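Side-chain contacts in putative capsular polysaccharide biosynthesis protein (Streptococcus pneumoniae serotype 4, PDB 6EWJ), which probably transfers an amino group to a nucleotide-linked sugar with the help of pyridoxal phosphate, a step in making pneumococcal teichoic acid: residues A[307-312]-A[316-321]; A[293-298]-A[382-387]; A[112-117]-A[135-140]. All coordinates share one frame; numbering follows the deposited sequence.

Interaction 1. Residues A[307-312]-A[316-321]; sequences LAHKTE and SSRHLY
Both ring nitrogens of His309 are engaged by the segment 316-321. ND1 and Ser316 OG share a nearly straight hydrogen bond of 2.8 Å, in which either atom could be the donor. NE2 donates to Leu320 O over 2.9 Å, but this bond is weak because its angle falls to 125°. Ser316 OG and Leu320 O both lie near the plane of the imidazole, at its edge, and together they limit rotation of the ring. A third bond joins the backbones, from Ser316 N to His309 O at 2.9 Å, so His309 is held through its main chain as well as its ring.

Ser316 OG has a further role within its own segment: with the hydroxyl anti to the backbone N (chi1 174°), it accepts from Arg318 N at 2.9 Å and closes an ST turn. The two segments flank the short strand 314-315 and lead from strand 304-306 into strand 321-325, neighbours in the small antiparallel sheet of the C-terminal part of this aminotransferase-family chain. His309 therefore ties together the connection between two adjacent strands.

Apolar packing is supplied by Arg318, whose extended chain runs past the imidazole in the opposite direction. Its CB sits over the rim of one ring face, and its CG comes within 3.8 Å of His309 CB. The guanidinium lies 29° from the imidazole plane and forms a salt bridge with Glu315. Lys310 adds a peripheral contact, CB to Arg318 NH2 at 4.0 Å. Tyr321 makes a looser contact, its CD1 4.4 Å from His309 CD2.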
loop_
_atom_site.group_PDB
_atom_site.type_symbol
_atom_site.label_atom_id
_atom_site.label_comp_id
_atom_site.label_asym_id
_atom_site.label_seq_id
_atom_site.Cartn_x
_atom_site.Cartn_y
_atom_site.Cartn_z
ATOM N N LEU A 307 -11.211 30.237 9.059
ATOM C CA LEU A 307 -10.730 30.381 7.703
ATOM C C LEU A 307 -11.963 30.407 6.812
ATOM O O LEU A 307 -12.896 29.609 7.042
ATOM C CB LEU A 307 -9.878 29.197 7.240
ATOM C CG LEU A 307 -8.549 28.909 7.857
ATOM C CD1 LEU A 307 -7.872 27.859 6.978
ATOM C CD2 LEU A 307 -7.709 30.166 8.048
ATOM N N ALA A 308 -11.915 31.260 5.801
ATOM C CA ALA A 308 -13.054 31.450 4.907
ATOM C C ALA A 308 -13.127 30.321 3.901
ATOM O O ALA A 308 -12.144 30.008 3.224
ATOM C CB ALA A 308 -12.995 32.798 4.206
ATOM N N HIS A 309 -14.291 29.684 3.869
ATOM C CA HIS A 309 -14.555 28.625 2.905
ATOM C C HIS A 309 -15.129 29.066 1.595
ATOM O O HIS A 309 -15.215 28.281 0.645
ATOM C CB HIS A 309 -15.391 27.527 3.556
ATOM C CG HIS A 309 -14.598 26.673 4.493
ATOM N ND1 HIS A 309 -13.790 25.643 4.057
ATOM C CD2 HIS A 309 -14.509 26.671 5.843
ATOM C CE1 HIS A 309 -13.253 25.029 5.098
ATOM N NE2 HIS A 309 -13.665 25.630 6.192
ATOM N N LYS A 310 -15.543 30.326 1.533
ATOM C CA LYS A 310 -16.067 30.897 0.312
ATOM C C LYS A 310 -15.344 32.214 0.111
ATOM O O LYS A 310 -15.362 33.027 1.011
ATOM C CB LYS A 310 -17.584 31.064 0.424
ATOM C CG LYS A 310 -18.296 31.603 -0.815
ATOM C CD LYS A 310 -17.751 31.129 -2.166
ATOM C CE LYS A 310 -18.820 31.278 -3.280
ATOM N NZ LYS A 310 -18.429 30.801 -4.643
ATOM N N THR A 311 -14.619 32.336 -1.000
ATOM C CA THR A 311 -13.913 33.549 -1.369
ATOM C C THR A 311 -14.302 33.955 -2.813
ATOM O O THR A 311 -15.017 33.254 -3.504
ATOM C CB THR A 311 -12.377 33.428 -1.229
ATOM O OG1 THR A 311 -11.830 32.617 -2.288
ATOM C CG2 THR A 311 -11.988 32.875 0.175
ATOM N N GLU A 312 -13.752 35.069 -3.237
ATOM C CA GLU A 312 -13.835 35.539 -4.607
ATOM C C GLU A 312 -13.420 34.488 -5.628
ATOM O O GLU A 312 -14.068 34.329 -6.677
ATOM C CB GLU A 312 -12.933 36.769 -4.687
ATOM C CG GLU A 312 -13.028 37.600 -5.938
ATOM C CD GLU A 312 -12.446 38.963 -5.732
ATOM O OE1 GLU A 312 -11.272 39.182 -6.099
ATOM O OE2 GLU A 312 -13.174 39.829 -5.195
ATOM N N SER A 316 -14.788 26.167 -1.276
ATOM C CA SER A 316 -14.184 25.025 -0.584
ATOM C C SER A 316 -15.144 23.873 -0.460
ATOM O O SER A 316 -16.335 24.080 -0.349
ATOM C CB SER A 316 -13.705 25.460 0.830
ATOM O OG SER A 316 -13.233 24.345 1.595
ATOM N N SER A 317 -14.605 22.643 -0.494
ATOM C CA SER A 317 -15.374 21.419 -0.151
ATOM C C SER A 317 -15.745 21.328 1.322
ATOM O O SER A 317 -16.513 20.469 1.695
ATOM C CB SER A 317 -14.612 20.145 -0.577
ATOM O OG SER A 317 -13.298 20.155 -0.019
ATOM N N ARG A 318 -15.157 22.199 2.158
ATOM C CA ARG A 318 -15.513 22.365 3.563
ATOM C C ARG A 318 -15.205 21.105 4.352
ATOM O O ARG A 318 -16.107 20.466 4.942
ATOM C CB ARG A 318 -16.955 22.815 3.722
ATOM C CG ARG A 318 -17.196 24.198 3.105
ATOM C CD ARG A 318 -18.651 24.579 3.113
ATOM N NE ARG A 318 -18.880 25.908 2.547
ATOM C CZ ARG A 318 -19.014 26.207 1.249
ATOM N NH1 ARG A 318 -18.900 25.248 0.307
ATOM N NH2 ARG A 318 -19.238 27.467 0.894
ATOM N N HIS A 319 -13.938 20.726 4.276
ATOM C CA HIS A 319 -13.433 19.504 4.980
ATOM C C HIS A 319 -13.071 19.706 6.463
ATOM O O HIS A 319 -13.478 18.921 7.309
ATOM C CB HIS A 319 -12.214 18.947 4.241
ATOM C CG HIS A 319 -11.588 17.814 4.965
ATOM N ND1 HIS A 319 -12.313 16.718 5.375
ATOM C CD2 HIS A 319 -10.362 17.680 5.499
ATOM C CE1 HIS A 319 -11.536 15.936 6.092
ATOM N NE2 HIS A 319 -10.345 16.492 6.164
ATOM N N LEU A 320 -12.388 20.803 6.766
ATOM C CA LEU A 320 -12.100 21.191 8.167
ATOM C C LEU A 320 -12.585 22.590 8.502
ATOM O O LEU A 320 -12.424 23.536 7.685
ATOM C CB LEU A 320 -10.609 21.169 8.406
ATOM C CG LEU A 320 -9.926 19.784 8.237
ATOM C CD1 LEU A 320 -8.432 20.003 8.302
ATOM C CD2 LEU A 320 -10.392 18.773 9.266
ATOM N N TYR A 321 -13.135 22.740 9.706
ATOM C CA TYR A 321 -13.437 24.041 10.216
ATOM C C TYR A 321 -12.289 24.549 11.093
ATOM O O TYR A 321 -12.313 24.492 12.332
ATOM C CB TYR A 321 -14.770 24.074 10.954
ATOM C CG TYR A 321 -15.330 25.466 11.042
ATOM C CD1 TYR A 321 -15.896 26.063 9.922
ATOM C CD2 TYR A 321 -15.262 26.201 12.220
ATOM C CE1 TYR A 321 -16.397 27.355 9.991
ATOM C CE2 TYR A 321 -15.796 27.500 12.321
ATOM C CZ TYR A 321 -16.331 28.066 11.196
ATOM O OH TYR A 321 -16.839 29.309 11.286
#

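Interaction 2. Residues A[293-298]-A[382-387]; sequences DRYDSG and TLPLHT
With CG anti to the carbonyl carbon and beside the backbone N (chi1 -86°), Tyr295 extends its phenol from helix 268-299 toward the segment 382-387. Leu383 answers with the same choice of first torsion (chi1 -55°), and its CD1 branch comes over one face of the phenol. The two side chains cross obliquely, with CD1 4.0 Å from Tyr295 CE1.

The polar end of the ring makes the hydrogen bond of this contact. Tyr295 OH donates to Pro384 O at 2.7 Å, a short bond that lies in the carbonyl plane with a C=O...donor angle of 146°. The acceptor is also near the plane of the phenol, at the ring edge, where Tyr295 CE2 is 3.2 Å from Pro384 O. The carbonyl thus meets the OH-bearing edge while the leucine methyl meets the face. Two aliphatic carbons also approach the hydroxyl: Leu383 CB is 3.8 Å from Tyr295 OH, and Pro384 CD is 4.0 Å from the same oxygen. All three touching residues are buried, and the bond satisfies the carbonyl of Pro384.

Elsewhere Tyr295 stacks with Tyr321, packs against Val394 and Ile397 of helix 391-409, and touches Leu389 in a loop. The whole is structural packing away from the annotated cofactor site: a long helix laid against the antiparallel sheet 304-306, 321-325 and 380-383, and fastened to the chain around 383-384, within a PLP-dependent aminotransferase fold.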
loop_
_atom_site.group_PDB
_atom_site.type_symbol
_atom_site.label_atom_id
_atom_site.label_comp_id
_atom_site.label_asym_id
_atom_site.label_seq_id
_atom_site.Cartn_x
_atom_site.Cartn_y
_atom_site.Cartn_z
ATOM N N ASP A 293 -21.877 27.624 7.212
ATOM C CA ASP A 293 -22.610 28.889 7.298
ATOM C C ASP A 293 -23.132 29.135 8.718
ATOM O O ASP A 293 -23.146 30.270 9.174
ATOM C CB ASP A 293 -23.740 28.946 6.262
ATOM C CG ASP A 293 -23.219 28.958 4.830
ATOM O OD1 ASP A 293 -22.042 29.320 4.588
ATOM O OD2 ASP A 293 -24.009 28.615 3.933
ATOM N N ARG A 294 -23.601 28.072 9.392
ATOM C CA ARG A 294 -24.139 28.203 10.760
ATOM C C ARG A 294 -23.010 28.587 11.735
ATOM O O ARG A 294 -23.146 29.530 12.535
ATOM C CB ARG A 294 -24.878 26.919 11.174
ATOM C CG ARG A 294 -25.484 26.940 12.564
ATOM C CD ARG A 294 -26.176 25.639 12.891
ATOM N NE ARG A 294 -27.472 25.619 12.246
ATOM C CZ ARG A 294 -28.612 26.085 12.761
ATOM N NH1 ARG A 294 -28.687 26.582 13.996
ATOM N NH2 ARG A 294 -29.699 26.029 12.030
ATOM N N TYR A 295 -21.869 27.905 11.614
ATOM C CA TYR A 295 -20.684 28.287 12.400
ATOM C C TYR A 295 -20.263 29.748 12.121
ATOM O O TYR A 295 -20.038 30.542 13.044
ATOM C CB TYR A 295 -19.485 27.367 12.065
ATOM C CG TYR A 295 -19.309 26.032 12.783
ATOM C CD1 TYR A 295 -19.535 25.898 14.145
ATOM C CD2 TYR A 295 -18.783 24.931 12.092
ATOM C CE1 TYR A 295 -19.299 24.681 14.800
ATOM C CE2 TYR A 295 -18.536 23.709 12.731
ATOM C CZ TYR A 295 -18.801 23.581 14.085
ATOM O OH TYR A 295 -18.522 22.409 14.733
ATOM N N ASP A 296 -20.115 30.062 10.834
ATOM C CA ASP A 296 -19.725 31.402 10.406
ATOM C C ASP A 296 -20.638 32.473 11.006
ATOM O O ASP A 296 -20.124 33.445 11.563
ATOM C CB ASP A 296 -19.709 31.542 8.893
ATOM C CG ASP A 296 -18.545 30.815 8.231
ATOM O OD1 ASP A 296 -17.573 30.326 8.910
ATOM O OD2 ASP A 296 -18.616 30.714 6.988
ATOM N N SER A 297 -21.956 32.314 10.932
ATOM C CA SER A 297 -22.849 33.347 11.538
ATOM C C SER A 297 -22.707 33.356 13.056
ATOM O O SER A 297 -22.651 34.397 13.662
ATOM C CB SER A 297 -24.325 33.188 11.164
ATOM O OG SER A 297 -24.506 32.767 9.810
ATOM N N GLY A 298 -22.570 32.170 13.654
ATOM C CA GLY A 298 -22.328 32.041 15.098
ATOM C C GLY A 298 -21.080 32.740 15.646
ATOM O O GLY A 298 -21.142 33.375 16.698
ATOM N N THR A 382 -9.296 23.402 15.434
ATOM C CA THR A 382 -10.205 22.873 14.477
ATOM C C THR A 382 -11.411 22.297 15.198
ATOM O O THR A 382 -11.273 21.423 16.056
ATOM C CB THR A 382 -9.552 21.792 13.609
ATOM O OG1 THR A 382 -8.262 22.223 13.227
ATOM C CG2 THR A 382 -10.345 21.522 12.369
ATOM N N LEU A 383 -12.592 22.791 14.833
ATOM C CA LEU A 383 -13.861 22.271 15.345
ATOM C C LEU A 383 -14.391 21.204 14.435
ATOM O O LEU A 383 -14.038 21.215 13.260
ATOM C CB LEU A 383 -14.911 23.382 15.414
ATOM C CG LEU A 383 -14.521 24.638 16.207
ATOM C CD1 LEU A 383 -15.666 25.635 16.165
ATOM C CD2 LEU A 383 -14.143 24.306 17.632
ATOM N N PRO A 384 -15.245 20.301 14.968
ATOM C CA PRO A 384 -15.782 19.219 14.198
ATOM C C PRO A 384 -16.570 19.735 12.968
ATOM O O PRO A 384 -17.291 20.743 13.070
ATOM C CB PRO A 384 -16.735 18.539 15.185
ATOM C CG PRO A 384 -16.112 18.761 16.493
ATOM C CD PRO A 384 -15.670 20.202 16.378
ATOM N N LEU A 385 -16.345 19.097 11.831
ATOM C CA LEU A 385 -17.087 19.398 10.582
ATOM C C LEU A 385 -17.245 18.099 9.807
ATOM O O LEU A 385 -16.318 17.640 9.135
ATOM C CB LEU A 385 -16.367 20.436 9.732
ATOM C CG LEU A 385 -17.070 20.910 8.443
ATOM C CD1 LEU A 385 -18.456 21.435 8.704
ATOM C CD2 LEU A 385 -16.236 21.958 7.725
ATOM N N HIS A 386 -18.429 17.507 9.950
ATOM C CA HIS A 386 -18.765 16.275 9.299
ATOM C C HIS A 386 -20.286 16.181 9.275
ATOM O O HIS A 386 -20.993 16.936 9.966
ATOM C CB HIS A 386 -18.172 15.096 10.079
ATOM C CG HIS A 386 -18.542 15.072 11.531
ATOM N ND1 HIS A 386 -19.728 14.547 11.998
ATOM C CD2 HIS A 386 -17.872 15.499 12.629
ATOM C CE1 HIS A 386 -19.766 14.635 13.317
ATOM N NE2 HIS A 386 -18.653 15.226 13.723
ATOM N N THR A 387 -20.770 15.189 8.534
ATOM C CA THR A 387 -22.198 15.138 8.181
ATOM C C THR A 387 -23.074 14.390 9.182
ATOM O O THR A 387 -24.248 14.228 8.942
ATOM C CB THR A 387 -22.343 14.527 6.787
ATOM O OG1 THR A 387 -21.532 13.345 6.698
ATOM C CG2 THR A 387 -21.867 15.540 5.760
#

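Interaction 3. Residues A[112-117]-A[135-140]; sequences DTFEMD and VELAGI
Phe114 drives its ring against Leu137 and Ile140, joining two loops of the PLP-dependent aminotransferase fold. Segment 112-117 follows edge strand 103-107 of the large mixed sheet, and segment 135-140 follows strand 129-132. The tight part lies around the phenyl group. Leu137 CB forms a CH-pi contact over the centre of one face, 3.6 Å from the centroid of the Phe114 ring and 12° off its normal. Alongside it, Leu137 CD2 reaches Phe114 CB at 3.4 Å. The far end of the ring lies against Ile140, with CE2 of Phe114 3.7 Å from Ile140 CB. CG of Phe114 stands between its backbone N and carbonyl carbon (chi1 65°), which turns the ring toward the second loop.

Away from the ring the contact thins toward partly exposed Thr113 and Glu115. The carboxylate of Glu115 turns instead to Tyr118 OH and Asp143 N. The buried side leads toward the cofactor pocket, where Leu137 touches Tyr351 and Ala138 N is hydrogen-bonded to His179 ND1; both partners bind pyridoxal phosphate in another structure, but it is absent here. Two backbone oxygens also come close: Ile140 O at the ring edge, 3.3 Å from Phe114 CZ, and Val135 O, 3.3 Å from Phe114 CE1.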
loop_
_atom_site.group_PDB
_atom_site.type_symbol
_atom_site.label_atom_id
_atom_site.label_comp_id
_atom_site.label_asym_id
_atom_site.label_seq_id
_atom_site.Cartn_x
_atom_site.Cartn_y
_atom_site.Cartn_z
ATOM N N ASP A 112 -2.119 35.771 7.136
ATOM C CA ASP A 112 -3.575 35.762 7.250
ATOM C C ASP A 112 -4.186 34.620 6.481
ATOM O O ASP A 112 -5.347 34.702 6.080
ATOM C CB ASP A 112 -4.169 37.093 6.677
ATOM C CG ASP A 112 -3.509 38.323 7.255
ATOM O OD1 ASP A 112 -3.507 38.439 8.502
ATOM O OD2 ASP A 112 -3.038 39.210 6.467
ATOM N N THR A 113 -3.379 33.599 6.218
ATOM C CA THR A 113 -3.820 32.426 5.541
ATOM C C THR A 113 -2.709 31.371 5.637
ATOM O O THR A 113 -1.527 31.695 5.824
ATOM C CB THR A 113 -4.213 32.663 4.046
ATOM O OG1 THR A 113 -4.771 31.482 3.506
ATOM C CG2 THR A 113 -3.022 33.097 3.172
ATOM N N PHE A 114 -3.131 30.140 5.445
ATOM C CA PHE A 114 -2.243 28.996 5.458
ATOM C C PHE A 114 -1.310 28.964 4.271
ATOM O O PHE A 114 -0.312 28.220 4.304
ATOM C CB PHE A 114 -3.054 27.700 5.512
ATOM C CG PHE A 114 -3.893 27.479 4.293
ATOM C CD1 PHE A 114 -3.348 26.885 3.179
ATOM C CD2 PHE A 114 -5.194 27.990 4.242
ATOM C CE1 PHE A 114 -4.096 26.701 2.072
ATOM C CE2 PHE A 114 -5.945 27.818 3.128
ATOM C CZ PHE A 114 -5.401 27.175 2.032
ATOM N N GLU A 115 -1.647 29.674 3.192
ATOM C CA GLU A 115 -0.895 29.535 1.948
ATOM C C GLU A 115 0.535 30.002 2.092
ATOM O O GLU A 115 0.847 30.871 2.924
ATOM C CB GLU A 115 -1.545 30.301 0.806
ATOM C CG GLU A 115 -2.892 29.749 0.294
ATOM C CD GLU A 115 -3.360 30.516 -0.934
ATOM O OE1 GLU A 115 -2.608 30.543 -1.925
ATOM O OE2 GLU A 115 -4.496 31.081 -0.939
ATOM N N MET A 116 1.414 29.416 1.290
ATOM C CA MET A 116 2.799 29.851 1.219
ATOM C C MET A 116 2.863 31.345 0.849
ATOM O O MET A 116 2.027 31.857 0.061
ATOM C CB MET A 116 3.590 29.053 0.201
ATOM C CG MET A 116 3.974 27.674 0.692
ATOM S SD MET A 116 4.931 26.733 -0.486
ATOM C CE MET A 116 3.636 26.377 -1.706
ATOM N N ASP A 117 3.808 32.042 1.478
ATOM C CA ASP A 117 4.204 33.355 1.053
ATOM C C ASP A 117 4.904 33.142 -0.282
ATOM O O ASP A 117 5.926 32.480 -0.345
ATOM C CB ASP A 117 5.125 33.977 2.125
ATOM C CG ASP A 117 5.679 35.327 1.738
ATOM O OD1 ASP A 117 6.008 35.552 0.559
ATOM O OD2 ASP A 117 5.852 36.157 2.649
ATOM N N VAL A 135 -0.682 22.737 -0.502
ATOM C CA VAL A 135 -1.732 22.002 0.161
ATOM C C VAL A 135 -3.026 22.796 0.197
ATOM O O VAL A 135 -3.040 23.993 0.567
ATOM C CB VAL A 135 -1.330 21.563 1.589
ATOM C CG1 VAL A 135 -1.024 22.724 2.504
ATOM C CG2 VAL A 135 -2.404 20.725 2.244
ATOM N N GLU A 136 -4.112 22.134 -0.150
ATOM C CA GLU A 136 -5.390 22.780 -0.253
ATOM C C GLU A 136 -6.061 22.606 1.120
ATOM O O GLU A 136 -7.000 21.847 1.321
ATOM C CB GLU A 136 -6.232 22.226 -1.403
ATOM C CG GLU A 136 -5.492 21.837 -2.662
ATOM C CD GLU A 136 -4.767 22.957 -3.392
ATOM O OE1 GLU A 136 -4.803 24.147 -2.992
ATOM O OE2 GLU A 136 -4.106 22.599 -4.405
ATOM N N LEU A 137 -5.533 23.348 2.092
ATOM C CA LEU A 137 -5.887 23.123 3.483
ATOM C C LEU A 137 -7.366 23.340 3.738
ATOM O O LEU A 137 -7.921 24.391 3.358
ATOM C CB LEU A 137 -5.104 24.041 4.402
ATOM C CG LEU A 137 -5.280 23.745 5.889
ATOM C CD1 LEU A 137 -4.526 22.483 6.305
ATOM C CD2 LEU A 137 -4.734 24.932 6.687
ATOM N N ALA A 138 -7.973 22.384 4.453
ATOM C CA ALA A 138 -9.371 22.385 4.816
ATOM C C ALA A 138 -10.353 22.362 3.631
ATOM O O ALA A 138 -11.559 22.398 3.840
ATOM C CB ALA A 138 -9.670 23.547 5.737
ATOM N N GLY A 139 -9.838 22.280 2.414
ATOM C CA GLY A 139 -10.624 22.335 1.153
ATOM C C GLY A 139 -10.427 23.619 0.378
ATOM O O GLY A 139 -10.868 23.759 -0.770
ATOM N N ILE A 140 -9.749 24.558 0.995
ATOM C CA ILE A 140 -9.488 25.850 0.395
ATOM C C ILE A 140 -8.291 25.729 -0.573
ATOM O O ILE A 140 -7.185 25.416 -0.151
ATOM C CB ILE A 140 -9.175 26.873 1.499
ATOM C CG1 ILE A 140 -10.337 26.910 2.515
ATOM C CG2 ILE A 140 -8.951 28.254 0.897
ATOM C CD1 ILE A 140 -9.955 27.481 3.856
#

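How the interactions relate
All three contacts are buried, but their chemistry differs. Interaction 1 is mainly polar, interaction 2 pairs one phenol bond with aliphatic packing, and interaction 3 is apolar. Interactions 1 and 2 both involve the small antiparallel sheet and helix 268-299, which interaction 1 only packs against: Tyr321 OH bonds Asp296 OD1, and Tyr321 O lies 3.0 Å from Leu383 N, a probable strand-to-strand bond. Interaction 3 joins loops that follow strands of the large mixed sheet, yet meets interaction 1 where His319 N probably bonds Ala138 O at 2.9 Å. Interactions 2 and 3 do not touch. The segments 316-321 and 135-140 approach the cofactor site, through His319 and Leu137, whereas interaction 2 lies away from it.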